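Local coordinates for secreted effector protein sseI (PDB 4G29) that acts as a secreted Salmonella virulence effector whose catalytic domain belongs to the cysteine protease superfamily and probably works through a papain-like active site, at residues Asp15-Ala18 / Ala19-Leu22; Lys26-Pro29 / Ile30-Asn33; Val93-Val96 / Ser97-Gln100; Ala147-Ala150 / Leu151-Leu155; Val166-Arg170 / Trp171-Phe175. All blocks are in the same frame, centred on the assembly; numbering follows the deposited sequence.

In the fold
Following the chain from the N terminus, the five contacts come one after another; none nests within or crosses another, and each closes a short local turn. Contact 1 starts helix 18-26, and contact 2 turns the chain from that helix into helix 29-36. Contact 3, about 6 Å from the centre of the chain, ends strand 90-95 and meets contact 1 where Tyr21 and Ile16 pack on Phe94. Contact 4 shapes the loop after helix 141-147, while contact 5 leads from strand 164-165 into helix 170-176. These last two meet through Leu155, which packs on Trp171, Phe172 and Phe175. Contacts 1 and 5 lie on opposite sides of the chain's centre, with centres about 34 Å apart.

Contact 1: residues Asp15-Ala18 / Ala19-Leu22; sequences DIDA and AAYL
Asp17 caps the first turn of helix 18-26: its side chain accepts from the amide of Ala20, three residues on, as an N-cap residue does. The capping bond, Ala20 N to Asp17 OD1, is 3.2 Å long and meets the oxygen from above the carboxylate plane, 58° out of it. A chi1 of -159° turns the Asp17 carboxylate away from its own backbone N and over the helix start, where Ala20 CB lies 3.3 Å from Asp17 CG.

Main-chain bonds continue the cap. Tyr21 N donates to Asp17 O at 3.0 Å, and Leu22 N to Ala18 O at 2.9 Å, the first rungs of the helix. Asp17 is also the centre of an inverse gamma turn, closed by Ala18 N on Ile16 O, immediately before the helix.

Round the Tyr21 ring the contacts are mixed. Asp17 O lies over one face, 3.2 Å above the plane and offset toward the rim, and the apolar partner Ile16 CD1 comes to the edge near Tyr21 CE2. Both side chains also pack on strand 90-95, Ile16 against Tyr92 and Tyr21 against Phe94, so the helix start is set against the sheet.

Water closes the arrangement: one molecule accepts from Asp17 N at 2.8 Å and is hydrogen-bonded to Tyr21 OH at 3.1 Å.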
# COMPACT_ATOMS: atom_id res chain seq x y z
N ASP A 15 15.26 -4.95 -9.95
CA ASP A 15 14.81 -4.34 -11.22
C ASP A 15 15.14 -2.84 -11.26
O ASP A 15 15.41 -2.29 -12.33
CB ASP A 15 13.28 -4.47 -11.41
CG ASP A 15 12.80 -5.91 -11.68
OD1 ASP A 15 13.59 -6.88 -11.79
OD2 ASP A 15 11.55 -6.06 -11.79
N ILE A 16 15.05 -2.19 -10.10
CA ILE A 16 15.45 -0.77 -9.91
C ILE A 16 16.37 -0.77 -8.71
O ILE A 16 16.42 -1.76 -8.01
CB ILE A 16 14.21 0.17 -9.68
CG1 ILE A 16 13.32 -0.38 -8.58
CG2 ILE A 16 13.45 0.40 -11.04
CD1 ILE A 16 12.29 0.61 -8.03
N ASP A 17 17.08 0.32 -8.44
CA ASP A 17 17.99 0.29 -7.28
C ASP A 17 17.22 0.55 -5.97
O ASP A 17 17.41 1.57 -5.29
CB ASP A 17 19.18 1.20 -7.43
CG ASP A 17 20.35 0.78 -6.52
OD1 ASP A 17 20.15 0.00 -5.53
OD2 ASP A 17 21.48 1.24 -6.80
N ALA A 18 16.34 -0.39 -5.62
CA ALA A 18 15.50 -0.23 -4.45
C ALA A 18 16.28 -0.14 -3.15
O ALA A 18 15.93 0.64 -2.25
CB ALA A 18 14.47 -1.37 -4.36
N ALA A 19 17.37 -0.91 -3.03
CA ALA A 19 18.15 -0.88 -1.80
C ALA A 19 18.76 0.50 -1.60
O ALA A 19 18.69 1.08 -0.50
CB ALA A 19 19.24 -1.96 -1.82
N ALA A 20 19.28 1.08 -2.68
CA ALA A 20 19.83 2.43 -2.62
C ALA A 20 18.78 3.49 -2.30
O ALA A 20 19.04 4.41 -1.51
CB ALA A 20 20.51 2.81 -3.90
N TYR A 21 17.62 3.37 -2.93
CA TYR A 21 16.51 4.26 -2.65
C TYR A 21 16.06 4.21 -1.20
O TYR A 21 15.81 5.25 -0.59
CB TYR A 21 15.32 3.94 -3.57
CG TYR A 21 15.55 4.24 -5.04
CD1 TYR A 21 16.41 5.28 -5.48
CD2 TYR A 21 14.88 3.54 -6.01
CE1 TYR A 21 16.59 5.57 -6.85
CE2 TYR A 21 15.04 3.84 -7.37
CZ TYR A 21 15.91 4.84 -7.77
OH TYR A 21 16.06 5.11 -9.10
N LEU A 22 15.97 3.00 -0.63
CA LEU A 22 15.61 2.89 0.79
C LEU A 22 16.65 3.57 1.69
O LEU A 22 16.31 4.31 2.61
CB LEU A 22 15.38 1.45 1.21
CG LEU A 22 14.90 1.22 2.66
CD1 LEU A 22 13.53 1.94 2.90
CD2 LEU A 22 14.83 -0.26 2.98
O HOH W 1 16.93 2.42 -10.25

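Contact 2: residues Lys26-Pro29 / Ile30-Asn33; sequences KQNP and IINN
Between Lys26 and Asn32 the backbone folds back on itself, their CA atoms only 4.4 Å apart, as the chain leaves helix 18-26 and enters helix 29-36 through Asn28 and Pro29. Two main-chain bonds establish the new helix. Asn32 N donates to Asn28 O at 2.8 Å, and Asn33 N donates to Pro29 O at 3.1 Å.

Among the side chains, Asn28 does most of the work. Its chi1 of -180° places CG beside the carbonyl carbon, so that the amide swings toward the first helical turn and OD1 meets Ile31 N at 2.8 Å. That bond is nearly linear, with an N-H...O angle of 171°, and it uses a lone pair in the plane of the side-chain carbonyl. The same oxygen touches carbon as well: Ile31 CG1 lies 3.5 Å from Asn28 OD1, and the two side chains cross at about a right angle.

Asn32 faces Lys26. Its CB rests 3.3 Å from Lys26 O, and its OD1 lies beside the aliphatic part of Lys26, near CB, CG and CE.

The contact lies at the surface, and its pattern is that of a classical helix N-cap: an asparagine closes the first turn through its side-chain oxygen, and a proline follows at the first helical position, where no amide hydrogen is required.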
# COMPACT_ATOMS: atom_id res chain seq x y z
N LYS A 26 16.09 6.86 4.12
CA LYS A 26 16.45 6.79 5.51
C LYS A 26 17.52 7.79 5.97
O LYS A 26 17.69 8.02 7.18
CB LYS A 26 16.84 5.38 5.89
CG LYS A 26 15.66 4.45 5.92
CD LYS A 26 16.08 3.00 5.87
CE LYS A 26 16.73 2.53 7.10
NZ LYS A 26 17.00 1.11 6.99
N GLN A 27 18.19 8.44 5.02
CA GLN A 27 19.04 9.60 5.32
C GLN A 27 18.24 10.83 5.76
O GLN A 27 18.80 11.86 6.23
CB GLN A 27 19.91 9.95 4.09
CG GLN A 27 20.97 8.90 3.77
CD GLN A 27 21.62 9.05 2.38
OE1 GLN A 27 21.35 10.00 1.61
NE2 GLN A 27 22.49 8.10 2.04
N ASN A 28 16.95 10.81 5.51
CA ASN A 28 16.09 11.87 6.00
C ASN A 28 15.62 11.47 7.40
O ASN A 28 14.93 10.46 7.55
CB ASN A 28 14.88 12.02 5.09
CG ASN A 28 13.94 13.11 5.56
OD1 ASN A 28 13.14 12.91 6.45
ND2 ASN A 28 14.05 14.28 4.97
N PRO A 29 15.91 12.30 8.40
CA PRO A 29 15.64 11.86 9.77
C PRO A 29 14.14 11.68 10.10
O PRO A 29 13.78 10.79 10.88
CB PRO A 29 16.23 12.94 10.64
CG PRO A 29 16.76 14.00 9.77
CD PRO A 29 16.67 13.57 8.33
N ILE A 30 13.29 12.50 9.48
CA ILE A 30 11.85 12.38 9.68
C ILE A 30 11.33 11.06 9.02
O ILE A 30 10.56 10.26 9.65
CB ILE A 30 11.15 13.62 9.14
CG1 ILE A 30 11.44 14.84 10.03
CG2 ILE A 30 9.64 13.38 9.03
CD1 ILE A 30 11.01 16.17 9.48
N ILE A 31 11.75 10.83 7.77
CA ILE A 31 11.37 9.56 7.08
C ILE A 31 11.96 8.34 7.80
O ILE A 31 11.26 7.33 7.98
CB ILE A 31 11.70 9.55 5.57
CG1 ILE A 31 10.95 10.70 4.86
CG2 ILE A 31 11.44 8.14 4.96
CD1 ILE A 31 11.24 10.87 3.41
N ASN A 32 13.21 8.41 8.23
CA ASN A 32 13.82 7.36 8.99
C ASN A 32 12.99 7.01 10.23
O ASN A 32 12.74 5.83 10.50
CB ASN A 32 15.24 7.72 9.43
CG ASN A 32 15.94 6.55 10.02
OD1 ASN A 32 15.95 5.46 9.43
ND2 ASN A 32 16.42 6.71 11.23
N ASN A 33 12.52 8.01 10.95
CA ASN A 33 11.73 7.75 12.17
C ASN A 33 10.39 7.14 11.85
O ASN A 33 9.92 6.28 12.57
CB ASN A 33 11.50 8.95 13.02
CG ASN A 33 10.55 8.64 14.22
OD1 ASN A 33 10.85 7.76 15.06
ND2 ASN A 33 9.36 9.26 14.22

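Contact 3: residues Val93-Val96 / Ser97-Gln100; sequences VFDV and SAHQ
Asp95 OD1 is hydrogen-bonded to a water at 2.7 Å and, from outside the turn, to His80 NE2. The same water is hydrogen-bonded to Ser97 OG, also at 2.7 Å, and so bridges the two side chains across the turn. The second carboxylate oxygen, OD2, accepts from Tyr124 OH and Trp120 NE1, so that both ends of this buried group have polar partners and its rotation is probably well fixed. Torsion contributes to the placement: Asp95 carries CG anti to its own N (chi1 -176°), with the carboxylate lying alongside Ala98, whose CB is 3.6 Å from Asp95 OD2.

The backbone beneath is a type I beta turn from Asp95 to Ala98, ending strand 90-95 and leading into a short 3-10 segment. Its closing bond, Ala98 N to Asp95 O, is weak at 3.4 Å. In a papain-like fold the site is suggestive, for Cys42, His80 and Asp95 have the geometry of a Cys-His-Asp triad; Asp95 would then be the member that orients the histidine, while Ser97 and Gln100 touch Cys42 and Gln100 NE2 also bonds to His80 ND1.

One direct side-chain bond spans the segments, from His99. This residue folds back with CG between its backbone N and carbonyl carbon (chi1 51°), bringing the ring edge to Val96. Its NE2 donates to Val96 O at 3.2 Å; the oxygen lies 5° out of the imidazole plane, whereas the nitrogen stands above the plane of the Val96 carbonyl.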
# COMPACT_ATOMS: atom_id res chain seq x y z
N VAL A 93 5.90 -0.01 -6.85
CA VAL A 93 5.17 0.42 -5.68
C VAL A 93 6.19 0.63 -4.57
O VAL A 93 6.94 -0.27 -4.24
CB VAL A 93 4.13 -0.59 -5.24
CG1 VAL A 93 3.30 -0.03 -4.08
CG2 VAL A 93 3.19 -0.94 -6.43
N PHE A 94 6.24 1.86 -4.07
CA PHE A 94 6.94 2.20 -2.84
C PHE A 94 5.92 2.12 -1.70
O PHE A 94 4.93 2.89 -1.64
CB PHE A 94 7.54 3.60 -2.95
CG PHE A 94 8.82 3.69 -3.74
CD1 PHE A 94 8.86 3.41 -5.10
CD2 PHE A 94 9.96 4.25 -3.15
CE1 PHE A 94 10.06 3.56 -5.85
CE2 PHE A 94 11.09 4.44 -3.84
CZ PHE A 94 11.18 4.06 -5.21
N ASP A 95 6.16 1.18 -0.79
CA ASP A 95 5.27 0.96 0.33
C ASP A 95 6.14 0.80 1.57
O ASP A 95 6.29 -0.29 2.12
CB ASP A 95 4.41 -0.28 0.05
CG ASP A 95 3.35 -0.56 1.13
OD1 ASP A 95 3.26 0.19 2.10
OD2 ASP A 95 2.62 -1.58 0.95
N VAL A 96 6.72 1.92 1.97
CA VAL A 96 7.73 1.96 3.02
C VAL A 96 7.16 1.86 4.46
O VAL A 96 7.94 1.84 5.39
CB VAL A 96 8.72 3.13 2.87
CG1 VAL A 96 9.36 3.19 1.44
CG2 VAL A 96 8.07 4.48 3.15
N SER A 97 5.85 1.78 4.61
CA SER A 97 5.23 1.55 5.91
C SER A 97 4.42 0.25 5.98
O SER A 97 3.62 0.07 6.90
CB SER A 97 4.38 2.73 6.33
OG SER A 97 3.25 2.92 5.51
N ALA A 98 4.64 -0.67 5.04
CA ALA A 98 3.89 -1.94 4.96
C ALA A 98 4.00 -2.71 6.27
O ALA A 98 3.07 -3.38 6.73
CB ALA A 98 4.45 -2.84 3.77
N HIS A 99 5.19 -2.65 6.84
CA HIS A 99 5.49 -3.37 8.06
C HIS A 99 4.75 -2.89 9.28
O HIS A 99 4.88 -3.54 10.36
CB HIS A 99 6.97 -3.45 8.37
CG HIS A 99 7.64 -2.13 8.33
ND1 HIS A 99 8.33 -1.59 9.40
CD2 HIS A 99 7.63 -1.19 7.37
CE1 HIS A 99 8.80 -0.40 9.04
NE2 HIS A 99 8.37 -0.13 7.82
N GLN A 100 3.93 -1.84 9.14
CA GLN A 100 2.97 -1.53 10.21
C GLN A 100 2.05 -2.72 10.54
O GLN A 100 1.50 -2.76 11.62
CB GLN A 100 2.18 -0.26 9.95
CG GLN A 100 1.10 -0.37 8.92
CD GLN A 100 0.02 0.70 9.01
OE1 GLN A 100 -0.32 1.15 10.11
NE2 GLN A 100 -0.61 1.01 7.87
O HOH W 2 3.47 2.83 2.79

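Contact 4: residues Ala147-Ala150 / Leu151-Leu155; sequences AYDA and LPREL
Asp149 extends its carboxylate between the Arg153 guanidinium and the Leu151 backbone, both held by one oxygen. Arg153 NH2 forms a salt bridge to Asp149 OD1 at 3.0 Å, and Leu151 N donates to the same atom at 3.1 Å, the bond of an Asx turn. The two donors reach OD1 from opposite faces of the carboxylate plane. Seen from the arginine, OD1 lies at the guanidinium edge, yet the two flat groups are turned 77° apart. The other oxygen, OD2, rests against Leu151 CD1.

Arg153 bends at chi3 (-64°), which carries its tip back to the end of helix 141-147. There NH2 makes a weak bond to Ala147 O, and a water joins that carbonyl to Arg153 NH1, which also forms a salt bridge with Glu158. A second water accepts from Arg153 NE at 2.9 Å and lies in bonding range of the carbonyls of Asp149 and Leu151.

The loop is thus organised round a charged arginine at the protein surface: its cation is shared between Asp149 and Glu158, which would favour the ionised state of both carboxylates, and water completes the links to the backbone.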
# COMPACT_ATOMS: atom_id res chain seq x y z
N ALA A 147 -11.25 8.60 -0.04
CA ALA A 147 -11.94 7.45 -0.58
C ALA A 147 -11.72 6.20 0.28
O ALA A 147 -12.56 5.32 0.34
CB ALA A 147 -11.45 7.17 -2.05
N TYR A 148 -10.55 6.11 0.89
CA TYR A 148 -10.12 5.01 1.74
C TYR A 148 -9.93 5.49 3.16
O TYR A 148 -8.90 5.28 3.79
CB TYR A 148 -8.85 4.29 1.20
CG TYR A 148 -9.19 3.39 0.01
CD1 TYR A 148 -9.37 3.93 -1.24
CD2 TYR A 148 -9.38 1.99 0.20
CE1 TYR A 148 -9.76 3.09 -2.32
CE2 TYR A 148 -9.73 1.14 -0.85
CZ TYR A 148 -9.90 1.69 -2.10
OH TYR A 148 -10.26 0.82 -3.10
N ASP A 149 -10.98 6.10 3.70
CA ASP A 149 -10.91 6.72 5.03
C ASP A 149 -11.15 5.74 6.18
O ASP A 149 -11.35 4.57 5.95
CB ASP A 149 -11.85 7.94 5.08
CG ASP A 149 -13.32 7.58 5.24
OD1 ASP A 149 -13.69 6.41 5.47
OD2 ASP A 149 -14.14 8.52 5.19
N ALA A 150 -11.10 6.26 7.41
CA ALA A 150 -11.25 5.44 8.61
C ALA A 150 -12.56 5.72 9.33
O ALA A 150 -12.61 5.68 10.55
CB ALA A 150 -10.07 5.67 9.55
N LEU A 151 -13.61 5.99 8.56
CA LEU A 151 -14.93 6.12 9.11
C LEU A 151 -15.77 4.88 8.82
O LEU A 151 -15.40 4.11 7.92
CB LEU A 151 -15.59 7.40 8.57
CG LEU A 151 -14.84 8.71 8.87
CD1 LEU A 151 -15.63 9.84 8.25
CD2 LEU A 151 -14.68 8.89 10.38
N PRO A 152 -16.89 4.70 9.54
CA PRO A 152 -17.68 3.47 9.37
C PRO A 152 -18.18 3.27 7.94
O PRO A 152 -18.57 4.23 7.21
CB PRO A 152 -18.84 3.64 10.35
CG PRO A 152 -18.41 4.71 11.30
CD PRO A 152 -17.47 5.58 10.58
N ARG A 153 -18.14 1.99 7.54
CA ARG A 153 -18.48 1.57 6.22
C ARG A 153 -19.11 0.19 6.29
O ARG A 153 -18.59 -0.65 6.98
CB ARG A 153 -17.14 1.48 5.47
CG ARG A 153 -17.21 1.36 4.12
CD ARG A 153 -15.85 1.55 3.50
NE ARG A 153 -15.25 2.86 3.68
CZ ARG A 153 -15.10 3.79 2.72
NH1 ARG A 153 -15.53 3.57 1.48
NH2 ARG A 153 -14.47 4.94 3.01
N GLU A 154 -20.14 -0.08 5.52
CA GLU A 154 -20.72 -1.42 5.48
C GLU A 154 -20.28 -2.13 4.19
O GLU A 154 -20.56 -1.66 3.10
CB GLU A 154 -22.22 -1.29 5.54
CG GLU A 154 -22.94 -2.64 5.53
CD GLU A 154 -24.44 -2.48 5.36
OE1 GLU A 154 -24.83 -1.80 4.38
OE2 GLU A 154 -25.20 -3.08 6.15
N LEU A 155 -19.58 -3.26 4.33
CA LEU A 155 -18.94 -3.93 3.19
C LEU A 155 -20.03 -4.29 2.16
O LEU A 155 -19.89 -4.05 0.95
CB LEU A 155 -18.17 -5.17 3.66
CG LEU A 155 -17.59 -6.04 2.55
CD1 LEU A 155 -16.61 -5.26 1.67
CD2 LEU A 155 -16.91 -7.25 3.20
O HOH W 3 -15.25 5.51 -0.74
O HOH W 4 -13.73 3.21 6.15
O HOH W 5 -16.40 5.71 5.45

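Contact 5: residues Val166-Arg170 / Trp171-Phe175; sequences VTSPR and WFNTF
Asn173 leads back from the first turn of helix 170-176 toward the loop before it. Its CB lies 3.8 Å from Arg170 O, and CG, anti to the carbonyl carbon (chi1 -75°), directs the amide toward Ser168. At the tip ND2 donates to Ser168 OG at 2.8 Å, close to straight, with the hydroxyl oxygen near the amide plane. The same nitrogen also donates to Pro169 O, at 3.2 Å and from above that carbonyl's plane. One amide therefore spans two residues of the incoming loop.

Pro169 occupies the N-cap position of the helix, where its ring offers no side-chain acceptor; separately, the Asn173 amide reaches back as a donor, joining Ser168 to the first turn. Pro169 O is the shared acceptor: besides ND2 it accepts from Asn173 N at 3.2 Å and from Phe172 N at 2.9 Å, three donor bonds on one oxygen. One residue on, Thr174 N donates to Arg170 O at 2.9 Å, with a weak additional bond from Thr174 OG1.

The apolar side is formed by Pro169 and Trp171, whose side chains lie side by side and point the same way. Pro169 CB is 3.7 Å from Trp171 CD1, and Pro169 CG is 3.6 Å from Trp171 NE1. The indole is set there with CG between the backbone N and carbonyl carbon (chi1 71°), and Phe172 CB lies over one of its faces. Trp171 and Phe172 also pack on Leu132, placing this C-terminal helix against strand 132-138, while Ser168 OG comes to the edge of the Phe172 ring.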
# COMPACT_ATOMS: atom_id res chain seq x y z
N VAL A 166 -6.64 -7.64 -4.57
CA VAL A 166 -5.39 -8.31 -4.29
C VAL A 166 -5.63 -9.75 -3.86
O VAL A 166 -4.97 -10.68 -4.32
CB VAL A 166 -4.62 -7.56 -3.25
CG1 VAL A 166 -3.36 -8.35 -2.87
CG2 VAL A 166 -4.24 -6.19 -3.84
N THR A 167 -6.62 -9.92 -2.99
CA THR A 167 -7.14 -11.21 -2.56
C THR A 167 -8.64 -11.30 -2.76
O THR A 167 -9.28 -10.30 -2.96
CB THR A 167 -6.82 -11.50 -1.05
OG1 THR A 167 -7.59 -10.62 -0.21
CG2 THR A 167 -5.36 -11.43 -0.76
N SER A 168 -9.16 -12.51 -2.74
CA SER A 168 -10.60 -12.79 -2.87
C SER A 168 -10.93 -14.02 -2.05
O SER A 168 -11.18 -15.10 -2.59
CB SER A 168 -11.00 -12.98 -4.33
OG SER A 168 -12.41 -12.94 -4.48
N PRO A 169 -10.92 -13.88 -0.73
CA PRO A 169 -11.04 -15.04 0.15
C PRO A 169 -12.39 -15.73 0.00
O PRO A 169 -13.40 -15.09 -0.41
CB PRO A 169 -10.90 -14.48 1.54
CG PRO A 169 -10.80 -13.03 1.43
CD PRO A 169 -10.67 -12.62 0.01
N ARG A 170 -12.39 -17.02 0.32
CA ARG A 170 -13.61 -17.81 0.23
C ARG A 170 -14.76 -17.15 0.99
O ARG A 170 -15.88 -17.10 0.48
CB ARG A 170 -13.35 -19.27 0.64
CG ARG A 170 -12.56 -20.04 -0.47
CD ARG A 170 -12.38 -21.56 -0.21
NE ARG A 170 -13.63 -22.32 -0.09
CZ ARG A 170 -13.72 -23.64 0.09
NH1 ARG A 170 -12.62 -24.40 0.12
NH2 ARG A 170 -14.90 -24.22 0.21
N TRP A 171 -14.52 -16.64 2.19
CA TRP A 171 -15.60 -16.03 2.93
C TRP A 171 -16.27 -14.88 2.16
O TRP A 171 -17.47 -14.70 2.26
CB TRP A 171 -15.19 -15.58 4.33
CG TRP A 171 -14.27 -14.40 4.42
CD1 TRP A 171 -12.92 -14.44 4.63
CD2 TRP A 171 -14.61 -12.99 4.32
NE1 TRP A 171 -12.40 -13.17 4.66
CE2 TRP A 171 -13.41 -12.26 4.47
CE3 TRP A 171 -15.79 -12.29 4.11
CZ2 TRP A 171 -13.37 -10.85 4.45
CZ3 TRP A 171 -15.76 -10.91 4.04
CH2 TRP A 171 -14.55 -10.19 4.24
N PHE A 172 -15.50 -14.11 1.39
CA PHE A 172 -16.09 -12.97 0.72
C PHE A 172 -16.91 -13.42 -0.46
O PHE A 172 -18.01 -12.92 -0.71
CB PHE A 172 -14.98 -12.00 0.28
CG PHE A 172 -15.44 -10.86 -0.54
CD1 PHE A 172 -16.30 -9.88 -0.04
CD2 PHE A 172 -14.99 -10.71 -1.81
CE1 PHE A 172 -16.67 -8.79 -0.84
CE2 PHE A 172 -15.35 -9.63 -2.61
CZ PHE A 172 -16.18 -8.68 -2.14
N ASN A 173 -16.41 -14.43 -1.18
CA ASN A 173 -17.18 -14.97 -2.29
C ASN A 173 -18.48 -15.60 -1.82
O ASN A 173 -19.54 -15.39 -2.45
CB ASN A 173 -16.33 -15.92 -3.13
CG ASN A 173 -15.35 -15.14 -4.00
OD1 ASN A 173 -15.73 -14.64 -5.06
ND2 ASN A 173 -14.13 -14.91 -3.50
N THR A 174 -18.44 -16.26 -0.65
CA THR A 174 -19.66 -16.84 -0.07
C THR A 174 -20.60 -15.72 0.39
O THR A 174 -21.79 -15.73 0.09
CB THR A 174 -19.34 -17.76 1.10
OG1 THR A 174 -18.59 -18.88 0.61
CG2 THR A 174 -20.67 -18.26 1.81
N PHE A 175 -20.01 -14.76 1.10
CA PHE A 175 -20.74 -13.58 1.58
C PHE A 175 -21.50 -12.88 0.48
O PHE A 175 -22.68 -12.58 0.64
CB PHE A 175 -19.75 -12.59 2.18
CG PHE A 175 -20.41 -11.38 2.74
CD1 PHE A 175 -21.32 -11.51 3.79
CD2 PHE A 175 -20.15 -10.13 2.21
CE1 PHE A 175 -21.95 -10.39 4.31
CE2 PHE A 175 -20.76 -9.00 2.74
CZ PHE A 175 -21.67 -9.13 3.78